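Putative glycoside hydrolase (Bacteroides ovatus, PDB 4ONZ) is of unknown function but probably folds as a five-bladed beta-propeller carbohydrate-active enzyme. Local coordinates at residues A[56-61]-A[326-331]. Numbering follows the deposited sequence.
Sequences ATVKDG and GLVYHK
Two neighbouring blades of what is probably a five-bladed beta-propeller, the fold of its clan, meet here along their edge strands: A56 and V58 of strand 50-59 pack on G326 and V328 of strand 322-330. Each strand is outermost in its own antiparallel sheet, pairing within it with 62-70 and 333-340 respectively. The two run in roughly the same direction, their axes 30° apart, and they diverge: the CA atoms of A56 and G326 lie 4.5 Å apart, whereas those of T57 and V328 are separated by 5.7 Å. Where they are closest, a water joins the backbones, donating to A56 O (2.8 Å) and accepting from L327 N (2.9 Å), so main-chain polar groups of both blades share one solvent molecule.

The side-chain packing around A56, V58 and V328 is largely apolar. V328 and A56 bury similar areas, and V58 somewhat less. The chi1 of V328, -64°, sets CG1 anti to the carbonyl carbon, and this methyl lies against the backbone of the other strand, 3.4 Å from T57 N. The same methyl meets A56 CB at 3.7 Å, while A56 CB also faces the bare CA of G326. From the next inward-pointing position, V58 lays CG2 obliquely across V328, 4.0 Å from V328 CB, and the same methyl approaches the carbonyl oxygen of Y329. Y337 of strand 333-340 touches both A56 and V328, and I63 of strand 62-70 packs on V328 and H330, so each sheet also contributes its second strand.

Where the strands have diverged, the turn at D60 and G61 places G61 near H330. With CG anti to the backbone N (chi1 177°), the imidazole presents its edge, and G61 O lies near the ring plane, 3.4 Å from H330 CE1.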
loop_
_atom_site.group_PDB
_atom_site.type_symbol
_atom_site.label_atom_id
_atom_site.label_comp_id
_atom_site.label_asym_id
_atom_site.label_seq_id
_atom_site.Cartn_x
_atom_site.Cartn_y
_atom_site.Cartn_z
ATOM N N ALA A 56 -3.745 5.664 -2.172
ATOM C CA ALA A 56 -4.856 6.599 -2.371
ATOM C C ALA A 56 -4.988 7.512 -1.161
ATOM O O ALA A 56 -4.726 7.105 -0.026
ATOM C CB ALA A 56 -6.163 5.872 -2.642
ATOM N N THR A 57 -5.381 8.754 -1.409
ATOM C CA THR A 57 -5.566 9.718 -0.335
ATOM C C THR A 57 -6.589 10.754 -0.809
ATOM O O THR A 57 -7.169 10.605 -1.887
ATOM C CB THR A 57 -4.209 10.331 0.088
ATOM O OG1 THR A 57 -4.337 11.067 1.315
ATOM C CG2 THR A 57 -3.642 11.214 -1.004
ATOM N N VAL A 58 -6.828 11.772 0.003
ATOM C CA VAL A 58 -7.779 12.823 -0.332
ATOM C C VAL A 58 -7.102 14.172 -0.146
ATOM O O VAL A 58 -6.265 14.331 0.739
ATOM C CB VAL A 58 -9.035 12.753 0.573
ATOM C CG1 VAL A 58 -9.954 13.948 0.351
ATOM C CG2 VAL A 58 -9.798 11.455 0.341
ATOM N N LYS A 59 -7.457 15.128 -0.997
ATOM C CA LYS A 59 -6.980 16.498 -0.881
ATOM C C LYS A 59 -8.032 17.423 -1.475
ATOM O O LYS A 59 -8.520 17.176 -2.576
ATOM C CB LYS A 59 -5.651 16.725 -1.597
ATOM C CG LYS A 59 -5.084 18.118 -1.318
ATOM C CD LYS A 59 -3.669 18.312 -1.820
ATOM C CE LYS A 59 -3.078 19.615 -1.285
ATOM N NZ LYS A 59 -3.743 20.828 -1.824
ATOM N N ASP A 60 -8.397 18.459 -0.730
ATOM C CA ASP A 60 -9.342 19.469 -1.219
ATOM C C ASP A 60 -10.621 18.845 -1.765
ATOM O O ASP A 60 -11.088 19.202 -2.848
ATOM C CB ASP A 60 -8.666 20.314 -2.309
ATOM C CG ASP A 60 -7.445 21.059 -1.800
ATOM O OD1 ASP A 60 -7.388 21.345 -0.586
ATOM O OD2 ASP A 60 -6.552 21.379 -2.619
ATOM N N GLY A 61 -11.168 17.891 -1.020
ATOM C CA GLY A 61 -12.405 17.214 -1.410
ATOM C C GLY A 61 -12.314 16.238 -2.573
ATOM O O GLY A 61 -13.336 15.700 -2.999
ATOM N N GLY A 326 -4.754 0.997 -1.367
ATOM C CA GLY A 326 -5.291 2.316 -1.063
ATOM C C GLY A 326 -6.648 2.235 -0.404
ATOM O O GLY A 326 -7.466 1.400 -0.765
ATOM N N LEU A 327 -6.879 3.108 0.570
ATOM C CA LEU A 327 -8.135 3.163 1.286
ATOM C C LEU A 327 -8.440 4.606 1.649
ATOM O O LEU A 327 -7.672 5.253 2.378
ATOM C CB LEU A 327 -8.068 2.314 2.555
ATOM C CG LEU A 327 -9.336 2.286 3.401
ATOM C CD1 LEU A 327 -10.504 1.661 2.633
ATOM C CD2 LEU A 327 -9.070 1.527 4.696
ATOM N N VAL A 328 -9.565 5.119 1.154
ATOM C CA VAL A 328 -9.942 6.505 1.445
ATOM C C VAL A 328 -11.394 6.612 1.881
ATOM O O VAL A 328 -12.250 5.847 1.430
ATOM C CB VAL A 328 -9.702 7.445 0.244
ATOM C CG1 VAL A 328 -8.219 7.528 -0.088
ATOM C CG2 VAL A 328 -10.477 7.006 -0.980
ATOM N N TYR A 329 -11.638 7.556 2.777
ATOM C CA TYR A 329 -12.959 7.873 3.266
ATOM C C TYR A 329 -13.397 9.109 2.491
ATOM O O TYR A 329 -12.723 10.136 2.512
ATOM C CB TYR A 329 -12.922 8.172 4.762
ATOM C CG TYR A 329 -14.267 8.557 5.330
ATOM C CD1 TYR A 329 -15.165 7.585 5.756
ATOM C CD2 TYR A 329 -14.641 9.887 5.438
ATOM C CE1 TYR A 329 -16.396 7.935 6.278
ATOM C CE2 TYR A 329 -15.873 10.246 5.963
ATOM C CZ TYR A 329 -16.742 9.262 6.381
ATOM O OH TYR A 329 -17.969 9.607 6.895
ATOM N N HIS A 330 -14.536 9.006 1.817
ATOM C CA HIS A 330 -15.042 10.087 0.984
ATOM C C HIS A 330 -16.562 10.040 0.926
ATOM O O HIS A 330 -17.136 9.036 0.512
ATOM C CB HIS A 330 -14.450 9.941 -0.416
ATOM C CG HIS A 330 -14.948 10.954 -1.398
ATOM N ND1 HIS A 330 -14.542 12.267 -1.382
ATOM C CD2 HIS A 330 -15.801 10.835 -2.445
ATOM C CE1 HIS A 330 -15.133 12.923 -2.366
ATOM N NE2 HIS A 330 -15.899 12.074 -3.030
ATOM N N LYS A 331 -17.190 11.125 1.373
ATOM C CA LYS A 331 -18.649 11.264 1.381
ATOM C C LYS A 331 -19.367 10.068 2.004
ATOM O O LYS A 331 -20.211 9.416 1.372
ATOM C CB LYS A 331 -19.168 11.557 -0.030
ATOM C CG LYS A 331 -18.712 12.906 -0.558
ATOM C CD LYS A 331 -19.254 13.178 -1.951
ATOM C CE LYS A 331 -18.837 14.552 -2.451
ATOM N NZ LYS A 331 -19.293 14.795 -3.847
HETATM O O HOH W 1 -4.679 4.804 1.489
#